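Side-chain contacts in putative cytosine/guanine deaminase (Unidentified, PDB 2PAJ), which catalyses the zinc-dependent hydrolytic deamination of 2-amino-4-hydroxypteridines such as isoxanthopterin, yielding the 2,4-dihydroxypteridine and ammonium: residues Glu112-Leu117 / Arg472-Glu477; Ser348-Thr353 / Ala384-Trp389; Met352-Gln357 / Gly433-Gly438. All blocks are in the same frame, centred on the assembly; numbering follows the deposited sequence.

Contact 1: residues Glu112-Leu117 / Arg472-Glu477; sequences ERRFRL and RRVVRE
Two carboxylates hold NH2 of Arg114: Glu477 across this contact, and Glu481, one turn further along helix 464-483, through a second salt bridge. The bond from Arg114 NH2 to Glu477 OE1 is 3.1 Å long and almost straight, 173° at the hydrogen. OE1 lies at the edge of the guanidinium, practically in its plane, and accepts through its anti lone pair, the one facing away from the other carboxylate oxygen. The two flat groups are turned 34° from each other, and one NH2 makes the bond instead of a two-pronged pairing. NH1 donates to the carbonyl oxygen of Leu109, which together with the two glutamates should limit rotation of the group.

An arginine suits this place because it must span a wide gap: the local helix axes come no closer than 11.5 Å. Its chain is fully extended from CG to NE, and on the way out it runs past Val474 in the opposite direction, with CG1 of the valine 3.9 Å from Arg114 CG and equally far from NE. The other branch of Val474 serves the apolar half. CG2 meets CD2 of Leu117 tip to tip at 3.4 Å; both residues are buried, and Leu117 also touches Leu467 and Glu470 of helix 464-483. Branched aliphatic chains fill this inner part of the interface, while the charged pair closes its more exposed flank.

The segments run at 126° to each other, well short of antiparallel. The contact thus lays the C-terminal helix 464-483 across the start of helix 112-127, an outer helix of the TIM-barrel fold of the amidohydrolases.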
loop_
_atom_site.group_PDB
_atom_site.type_symbol
_atom_site.label_atom_id
_atom_site.label_comp_id
_atom_site.label_asym_id
_atom_site.label_seq_id
_atom_site.Cartn_x
_atom_site.Cartn_y
_atom_site.Cartn_z
ATOM N N GLU A 112 -8.125 15.722 15.715
ATOM C CA GLU A 112 -6.888 16.219 15.117
ATOM C C GLU A 112 -5.712 15.338 15.530
ATOM O O GLU A 112 -5.205 14.521 14.760
ATOM C CB GLU A 112 -6.646 17.655 15.605
ATOM C CG GLU A 112 -5.300 18.256 15.234
ATOM C CD GLU A 112 -5.115 18.348 13.736
ATOM O OE1 GLU A 112 -6.140 18.335 13.015
ATOM O OE2 GLU A 112 -3.952 18.447 13.277
ATOM N N ARG A 113 -5.299 15.544 16.774
ATOM C CA ARG A 113 -4.196 14.845 17.404
ATOM C C ARG A 113 -4.214 13.348 17.134
ATOM O O ARG A 113 -3.238 12.778 16.636
ATOM C CB ARG A 113 -4.252 15.104 18.914
ATOM C CG ARG A 113 -3.259 14.304 19.726
ATOM C CD ARG A 113 -1.875 14.961 19.710
ATOM N NE ARG A 113 -0.798 13.971 19.831
ATOM C CZ ARG A 113 -0.251 13.312 18.807
ATOM N NH1 ARG A 113 -0.666 13.532 17.557
ATOM N NH2 ARG A 113 0.702 12.414 19.038
ATOM N N ARG A 114 -5.334 12.719 17.470
ATOM C CA ARG A 114 -5.493 11.288 17.302
ATOM C C ARG A 114 -5.342 10.760 15.890
ATOM O O ARG A 114 -4.542 9.851 15.657
ATOM C CB ARG A 114 -6.831 10.850 17.904
ATOM C CG ARG A 114 -6.815 10.936 19.423
ATOM C CD ARG A 114 -8.155 10.617 20.055
ATOM N NE ARG A 114 -8.077 10.668 21.513
ATOM C CZ ARG A 114 -9.126 10.601 22.325
ATOM N NH1 ARG A 114 -10.350 10.480 21.830
ATOM N NH2 ARG A 114 -8.948 10.648 23.637
ATOM N N PHE A 115 -6.090 11.319 14.947
ATOM C CA PHE A 115 -6.005 10.860 13.566
ATOM C C PHE A 115 -4.552 10.889 13.122
ATOM O O PHE A 115 -4.053 9.959 12.494
ATOM C CB PHE A 115 -6.817 11.766 12.644
ATOM C CG PHE A 115 -6.913 11.259 11.228
ATOM C CD1 PHE A 115 -7.796 10.239 10.901
ATOM C CD2 PHE A 115 -6.112 11.785 10.231
ATOM C CE1 PHE A 115 -7.883 9.749 9.620
ATOM C CE2 PHE A 115 -6.186 11.302 8.934
ATOM C CZ PHE A 115 -7.076 10.280 8.626
ATOM N N ARG A 116 -3.877 11.973 13.472
ATOM C CA ARG A 116 -2.476 12.172 13.119
ATOM C C ARG A 116 -1.547 11.097 13.698
ATOM O O ARG A 116 -0.594 10.669 13.044
ATOM C CB ARG A 116 -2.051 13.553 13.610
ATOM C CG ARG A 116 -0.720 14.020 13.104
ATOM C CD ARG A 116 -0.827 15.491 12.822
ATOM N NE ARG A 116 -0.216 15.830 11.547
ATOM C CZ ARG A 116 -0.553 16.895 10.830
ATOM N NH1 ARG A 116 -1.503 17.721 11.269
ATOM N NH2 ARG A 116 0.062 17.136 9.677
ATOM N N LEU A 117 -1.835 10.682 14.928
ATOM C CA LEU A 117 -1.048 9.674 15.612
ATOM C C LEU A 117 -1.215 8.307 14.962
ATOM O O LEU A 117 -0.234 7.618 14.697
ATOM C CB LEU A 117 -1.469 9.587 17.075
ATOM C CG LEU A 117 -0.626 8.669 17.957
ATOM C CD1 LEU A 117 0.765 9.276 18.180
ATOM C CD2 LEU A 117 -1.343 8.471 19.278
ATOM N N ARG A 472 0.171 4.436 24.023
ATOM C CA ARG A 472 -0.287 3.788 25.238
ATOM C C ARG A 472 -1.254 4.705 25.997
ATOM O O ARG A 472 -2.232 4.235 26.584
ATOM C CB ARG A 472 0.922 3.429 26.104
ATOM C CG ARG A 472 0.883 2.037 26.698
ATOM C CD ARG A 472 2.153 1.744 27.466
ATOM N NE ARG A 472 3.312 1.605 26.590
ATOM C CZ ARG A 472 4.390 2.382 26.647
ATOM N NH1 ARG A 472 4.455 3.365 27.539
ATOM N NH2 ARG A 472 5.412 2.168 25.822
ATOM N N ARG A 473 -0.979 6.009 25.969
ATOM C CA ARG A 473 -1.808 7.006 26.645
ATOM C C ARG A 473 -3.146 7.218 25.946
ATOM O O ARG A 473 -4.216 7.201 26.573
ATOM C CB ARG A 473 -1.089 8.355 26.694
ATOM C CG ARG A 473 0.062 8.460 27.673
ATOM C CD ARG A 473 0.530 9.913 27.744
ATOM N NE ARG A 473 1.777 10.078 28.492
ATOM C CZ ARG A 473 2.322 11.259 28.802
ATOM N NH1 ARG A 473 1.732 12.398 28.420
ATOM N NH2 ARG A 473 3.452 11.303 29.513
ATOM N N VAL A 474 -3.062 7.449 24.643
ATOM C CA VAL A 474 -4.238 7.677 23.829
ATOM C C VAL A 474 -5.188 6.491 23.879
ATOM O O VAL A 474 -6.406 6.682 23.914
ATOM C CB VAL A 474 -3.849 7.931 22.375
ATOM C CG1 VAL A 474 -5.091 8.191 21.556
ATOM C CG2 VAL A 474 -2.872 9.106 22.294
ATOM N N VAL A 475 -4.634 5.275 23.879
ATOM C CA VAL A 475 -5.458 4.069 23.929
ATOM C C VAL A 475 -6.242 4.041 25.239
ATOM O O VAL A 475 -7.414 3.667 25.250
ATOM C CB VAL A 475 -4.606 2.773 23.788
ATOM C CG1 VAL A 475 -5.478 1.552 24.019
ATOM C CG2 VAL A 475 -3.995 2.698 22.397
ATOM N N ARG A 476 -5.594 4.438 26.335
ATOM C CA ARG A 476 -6.248 4.499 27.644
ATOM C C ARG A 476 -7.415 5.480 27.527
ATOM O O ARG A 476 -8.554 5.153 27.859
ATOM C CB ARG A 476 -5.293 5.032 28.719
ATOM C CG ARG A 476 -4.103 4.160 29.051
ATOM C CD ARG A 476 -2.994 4.987 29.736
ATOM N NE ARG A 476 -1.923 4.145 30.293
ATOM C CZ ARG A 476 -0.618 4.419 30.203
ATOM N NH1 ARG A 476 -0.206 5.520 29.572
ATOM N NH2 ARG A 476 0.284 3.594 30.743
ATOM N N GLU A 477 -7.112 6.691 27.062
ATOM C CA GLU A 477 -8.125 7.730 26.884
ATOM C C GLU A 477 -9.261 7.158 26.067
ATOM O O GLU A 477 -10.427 7.232 26.449
ATOM C CB GLU A 477 -7.530 8.923 26.148
ATOM C CG GLU A 477 -6.550 9.730 26.955
ATOM C CD GLU A 477 -5.670 10.577 26.071
ATOM O OE1 GLU A 477 -6.176 11.047 25.027
ATOM O OE2 GLU A 477 -4.478 10.769 26.412
#

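Contact 2: residues Ser348-Thr353 / Ala384-Trp389; sequences SEVHMT and AEVIHW
Helices 346-359 and 383-398 pack together in the amidohydrolase domain, close to barrel strand 331-333, and the contact between them is buried, with no hydrogen bond across it. The segments 348-353 and 384-389 run at 137° to each other, their axes 10.1 Å apart at closest approach. Val386 is the central side chain. Its CG1 lies anti to the backbone N (chi1 180°), which carries that methyl out between Val350 and Thr353; it sits 4.1 Å from CG1 of Val350 as the two valines pass side by side, pointing in opposite directions, and a similar distance from Thr353 CB. Beta-branched residues fit here, being compact and able to offer a methyl without a long flexible chain.

Thr353 has two tasks. Its methyl CG2 comes to the six-membered edge of the Trp389 indole, near the ring plane, 3.9 Å from CE3. Its hydroxyl turns back to the carbonyl oxygen of Glu349, donating from above the carbonyl plane; the modelled bond is short, and its exact length is doubtful. That oxygen also accepts a hydrogen bond from the backbone N of Thr353, on the opposite face. The broad indole of Trp389 also touches Val331 and Ile333 of the strand, and Thr353 and Val350 touch Ile333. The arrangement is that of helices layered against the outside of a TIM barrel, fastened by small aliphatic groups and one large aromatic ring.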
loop_
_atom_site.group_PDB
_atom_site.type_symbol
_atom_site.label_atom_id
_atom_site.label_comp_id
_atom_site.label_asym_id
_atom_site.label_seq_id
_atom_site.Cartn_x
_atom_site.Cartn_y
_atom_site.Cartn_z
ATOM N N SER A 348 4.913 -9.129 7.118
ATOM C CA SER A 348 4.006 -10.110 7.691
ATOM C C SER A 348 3.022 -10.548 6.616
ATOM O O SER A 348 2.689 -11.733 6.510
ATOM C CB SER A 348 3.224 -9.503 8.852
ATOM O OG SER A 348 4.096 -8.996 9.845
ATOM N N GLU A 349 2.563 -9.579 5.825
ATOM C CA GLU A 349 1.601 -9.812 4.753
ATOM C C GLU A 349 2.143 -10.668 3.632
ATOM O O GLU A 349 1.491 -11.598 3.165
ATOM C CB GLU A 349 1.112 -8.472 4.187
ATOM C CG GLU A 349 -0.144 -7.940 4.860
ATOM C CD GLU A 349 -1.364 -8.802 4.565
ATOM O OE1 GLU A 349 -1.557 -9.184 3.391
ATOM O OE2 GLU A 349 -2.144 -9.089 5.490
ATOM N N VAL A 350 3.345 -10.339 3.199
ATOM C CA VAL A 350 4.000 -11.073 2.131
ATOM C C VAL A 350 4.295 -12.513 2.578
ATOM O O VAL A 350 4.218 -13.458 1.790
ATOM C CB VAL A 350 5.280 -10.310 1.720
ATOM C CG1 VAL A 350 6.338 -11.238 1.189
ATOM C CG2 VAL A 350 4.913 -9.271 0.680
ATOM N N HIS A 351 4.597 -12.677 3.860
ATOM C CA HIS A 351 4.883 -13.987 4.416
ATOM C C HIS A 351 3.641 -14.869 4.385
ATOM O O HIS A 351 3.703 -16.052 4.050
ATOM C CB HIS A 351 5.354 -13.837 5.850
ATOM C CG HIS A 351 5.847 -15.111 6.454
ATOM N ND1 HIS A 351 5.697 -15.406 7.790
ATOM C CD2 HIS A 351 6.531 -16.146 5.915
ATOM C CE1 HIS A 351 6.270 -16.565 8.051
ATOM N NE2 HIS A 351 6.783 -17.036 6.931
ATOM N N MET A 352 2.515 -14.278 4.756
ATOM C CA MET A 352 1.245 -14.982 4.781
ATOM C C MET A 352 0.790 -15.312 3.361
ATOM O O MET A 352 0.192 -16.362 3.116
ATOM C CB MET A 352 0.194 -14.116 5.486
ATOM C CG MET A 352 -1.179 -14.771 5.650
ATOM S SD MET A 352 -1.234 -16.140 6.816
ATOM C CE MET A 352 -1.329 -17.529 5.714
ATOM N N THR A 353 1.078 -14.406 2.431
ATOM C CA THR A 353 0.711 -14.581 1.035
ATOM C C THR A 353 1.431 -15.792 0.462
ATOM O O THR A 353 0.820 -16.655 -0.168
ATOM C CB THR A 353 1.106 -13.351 0.222
ATOM O OG1 THR A 353 0.635 -12.180 0.883
ATOM C CG2 THR A 353 0.499 -13.410 -1.162
ATOM N N ALA A 384 9.499 -15.133 -6.010
ATOM C CA ALA A 384 9.553 -14.071 -7.012
ATOM C C ALA A 384 8.136 -13.710 -7.401
ATOM O O ALA A 384 7.793 -12.550 -7.593
ATOM C CB ALA A 384 10.320 -14.543 -8.238
ATOM N N GLU A 385 7.320 -14.742 -7.514
ATOM C CA GLU A 385 5.918 -14.625 -7.865
ATOM C C GLU A 385 5.260 -13.633 -6.918
ATOM O O GLU A 385 4.564 -12.719 -7.333
ATOM C CB GLU A 385 5.293 -16.000 -7.705
ATOM C CG GLU A 385 4.366 -16.434 -8.802
ATOM C CD GLU A 385 3.002 -15.851 -8.629
ATOM O OE1 GLU A 385 2.036 -16.392 -9.217
ATOM O OE2 GLU A 385 2.911 -14.840 -7.906
ATOM N N VAL A 386 5.501 -13.826 -5.632
ATOM C CA VAL A 386 4.947 -12.973 -4.595
ATOM C C VAL A 386 5.629 -11.608 -4.505
ATOM O O VAL A 386 4.980 -10.599 -4.237
ATOM C CB VAL A 386 5.038 -13.692 -3.242
ATOM C CG1 VAL A 386 4.478 -12.825 -2.134
ATOM C CG2 VAL A 386 4.293 -15.018 -3.330
ATOM N N ILE A 387 6.938 -11.574 -4.726
ATOM C CA ILE A 387 7.666 -10.317 -4.668
ATOM C C ILE A 387 7.129 -9.403 -5.755
ATOM O O ILE A 387 7.129 -8.187 -5.614
ATOM C CB ILE A 387 9.191 -10.528 -4.869
ATOM C CG1 ILE A 387 9.788 -11.248 -3.657
ATOM C CG2 ILE A 387 9.884 -9.191 -5.052
ATOM C CD1 ILE A 387 11.261 -11.586 -3.814
ATOM N N HIS A 388 6.660 -9.998 -6.839
ATOM C CA HIS A 388 6.112 -9.224 -7.940
ATOM C C HIS A 388 4.831 -8.556 -7.484
ATOM O O HIS A 388 4.645 -7.357 -7.674
ATOM C CB HIS A 388 5.803 -10.123 -9.134
ATOM C CG HIS A 388 5.405 -9.363 -10.352
ATOM N ND1 HIS A 388 4.238 -9.613 -11.038
ATOM C CD2 HIS A 388 6.005 -8.332 -10.986
ATOM C CE1 HIS A 388 4.134 -8.765 -12.044
ATOM N NE2 HIS A 388 5.193 -7.978 -12.033
ATOM N N TRP A 389 3.949 -9.350 -6.885
ATOM C CA TRP A 389 2.671 -8.856 -6.393
ATOM C C TRP A 389 2.848 -7.709 -5.411
ATOM O O TRP A 389 2.116 -6.725 -5.464
ATOM C CB TRP A 389 1.904 -9.983 -5.710
ATOM C CG TRP A 389 1.447 -11.044 -6.640
ATOM C CD1 TRP A 389 1.340 -10.953 -7.999
ATOM C CD2 TRP A 389 0.924 -12.333 -6.287
ATOM N NE1 TRP A 389 0.775 -12.094 -8.518
ATOM C CE2 TRP A 389 0.503 -12.960 -7.492
ATOM C CE3 TRP A 389 0.757 -13.017 -5.072
ATOM C CZ2 TRP A 389 -0.074 -14.246 -7.519
ATOM C CZ3 TRP A 389 0.184 -14.290 -5.096
ATOM C CH2 TRP A 389 -0.228 -14.889 -6.316
#

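Contact 3: residues Met352-Gln357 / Gly433-Gly438; sequences MTWLAQ and GPVASG
This is a small, apolar contact towards the outside of the fold, where one tryptophan of helix 346-359 lies against the short helix 433-436. Trp354 meets two consecutive residues of that helix. At the base, its CB is 3.8 Å from CG1 of Val435, and the two side chains cross at a slant. At the far end, the six-membered ring reaches Ala436, whose CB is nearest to Trp354 CZ3 and also close to CH2; the methyl approaches the indole obliquely. The Trp354 side chain leaves its backbone N in the trans direction (chi1 180°), which turns the indole outward towards the neighbour.

In this amidohydrolase fold, helix 433-436 belongs to the connection between the antiparallel strands 414-418 and 442-448, and the tryptophan therefore joins that connection to a helix of the TIM-barrel domain. Valine supplies a branch long enough to meet CB, whereas alanine is short enough to let the ring come close to the backbone: Ala436 CA itself is 3.7 Å from Trp354 CZ3. The indole also forms a cation-pi interaction with Arg358 and touches Ile383 of helix 383-398. Val435, the buried member of the pair, rests on Tyr69 of strand 67-73.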
loop_
_atom_site.group_PDB
_atom_site.type_symbol
_atom_site.label_atom_id
_atom_site.label_comp_id
_atom_site.label_asym_id
_atom_site.label_seq_id
_atom_site.Cartn_x
_atom_site.Cartn_y
_atom_site.Cartn_z
ATOM N N MET A 352 2.515 -14.278 4.756
ATOM C CA MET A 352 1.245 -14.982 4.781
ATOM C C MET A 352 0.790 -15.312 3.361
ATOM O O MET A 352 0.192 -16.362 3.116
ATOM C CB MET A 352 0.194 -14.116 5.486
ATOM C CG MET A 352 -1.179 -14.771 5.650
ATOM S SD MET A 352 -1.234 -16.140 6.816
ATOM C CE MET A 352 -1.329 -17.529 5.714
ATOM N N THR A 353 1.078 -14.406 2.431
ATOM C CA THR A 353 0.711 -14.581 1.035
ATOM C C THR A 353 1.431 -15.792 0.462
ATOM O O THR A 353 0.820 -16.655 -0.168
ATOM C CB THR A 353 1.106 -13.351 0.222
ATOM O OG1 THR A 353 0.635 -12.180 0.883
ATOM C CG2 THR A 353 0.499 -13.410 -1.162
ATOM N N TRP A 354 2.737 -15.845 0.685
ATOM C CA TRP A 354 3.540 -16.951 0.196
ATOM C C TRP A 354 3.113 -18.289 0.793
ATOM O O TRP A 354 2.951 -19.269 0.068
ATOM C CB TRP A 354 5.012 -16.701 0.500
ATOM C CG TRP A 354 5.924 -17.792 0.026
ATOM C CD1 TRP A 354 6.132 -18.203 -1.268
ATOM C CD2 TRP A 354 6.765 -18.604 0.845
ATOM N NE1 TRP A 354 7.052 -19.220 -1.296
ATOM C CE2 TRP A 354 7.458 -19.488 -0.017
ATOM C CE3 TRP A 354 6.995 -18.675 2.224
ATOM C CZ2 TRP A 354 8.380 -20.430 0.454
ATOM C CZ3 TRP A 354 7.901 -19.606 2.694
ATOM C CH2 TRP A 354 8.588 -20.481 1.804
ATOM N N LEU A 355 2.934 -18.333 2.111
ATOM C CA LEU A 355 2.528 -19.570 2.776
ATOM C C LEU A 355 1.212 -20.096 2.248
ATOM O O LEU A 355 1.070 -21.290 2.001
ATOM C CB LEU A 355 2.424 -19.373 4.287
ATOM C CG LEU A 355 3.746 -19.249 5.057
ATOM C CD1 LEU A 355 3.466 -19.121 6.541
ATOM C CD2 LEU A 355 4.610 -20.466 4.800
ATOM N N ALA A 356 0.246 -19.201 2.080
ATOM C CA ALA A 356 -1.061 -19.579 1.568
ATOM C C ALA A 356 -0.952 -20.092 0.133
ATOM O O ALA A 356 -1.722 -20.959 -0.282
ATOM C CB ALA A 356 -1.986 -18.404 1.628
ATOM N N GLN A 357 0.003 -19.562 -0.627
ATOM C CA GLN A 357 0.200 -20.000 -2.007
ATOM C C GLN A 357 0.944 -21.346 -2.060
ATOM O O GLN A 357 0.919 -22.046 -3.081
ATOM C CB GLN A 357 0.972 -18.941 -2.807
ATOM C CG GLN A 357 0.244 -17.601 -2.933
ATOM C CD GLN A 357 -1.267 -17.752 -3.144
ATOM O OE1 GLN A 357 -1.712 -18.474 -4.040
ATOM N NE2 GLN A 357 -2.060 -17.060 -2.315
ATOM N N GLY A 433 14.912 -15.090 2.405
ATOM C CA GLY A 433 14.615 -14.735 3.788
ATOM C C GLY A 433 13.552 -13.712 4.153
ATOM O O GLY A 433 12.711 -13.976 5.017
ATOM N N PRO A 434 13.575 -12.520 3.544
ATOM C CA PRO A 434 12.588 -11.476 3.836
ATOM C C PRO A 434 11.129 -11.916 3.708
ATOM O O PRO A 434 10.255 -11.382 4.381
ATOM C CB PRO A 434 12.947 -10.382 2.836
ATOM C CG PRO A 434 14.422 -10.523 2.716
ATOM C CD PRO A 434 14.613 -12.017 2.626
ATOM N N VAL A 435 10.876 -12.893 2.846
ATOM C CA VAL A 435 9.525 -13.395 2.612
ATOM C C VAL A 435 9.203 -14.714 3.294
ATOM O O VAL A 435 8.057 -14.959 3.670
ATOM C CB VAL A 435 9.292 -13.617 1.128
ATOM C CG1 VAL A 435 7.960 -14.300 0.909
ATOM C CG2 VAL A 435 9.397 -12.310 0.392
ATOM N N ALA A 436 10.219 -15.560 3.451
ATOM C CA ALA A 436 10.022 -16.880 4.030
ATOM C C ALA A 436 10.398 -17.080 5.499
ATOM O O ALA A 436 9.838 -17.947 6.159
ATOM C CB ALA A 436 10.740 -17.908 3.167
ATOM N N SER A 437 11.316 -16.272 6.020
ATOM C CA SER A 437 11.779 -16.435 7.400
ATOM C C SER A 437 10.888 -15.932 8.526
ATOM O O SER A 437 11.129 -16.240 9.689
ATOM C CB SER A 437 13.153 -15.789 7.550
ATOM O OG SER A 437 14.053 -16.281 6.575
ATOM N N GLY A 438 9.866 -15.154 8.188
ATOM C CA GLY A 438 9.007 -14.604 9.217
ATOM C C GLY A 438 9.756 -13.485 9.903
ATOM O O GLY A 438 10.733 -12.984 9.367
#

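In the fold
Contacts 2 and 3 form one packed region, their centres about 6 Å apart. Both use helix 346-359: Val350 and Thr353 serve helix 383-398, and Trp354 serves helix 433-436. Between them Val350 CG1 lies 3.3 Å from Val435 CG2, and His351 NE2 makes a weak hydrogen bond to Ala436 O. Contact 1 is separate, its centre about 32 Å from each of the others, and it joins residues far apart in sequence. None of the three includes a zinc ligand. The side chain of Thr353 in contact 2 is about 12 Å from those of the zinc ligands Asp336 and His76; that of Arg114 is about 12 Å from the side chain of Gln81, a probable substrate-binding residue.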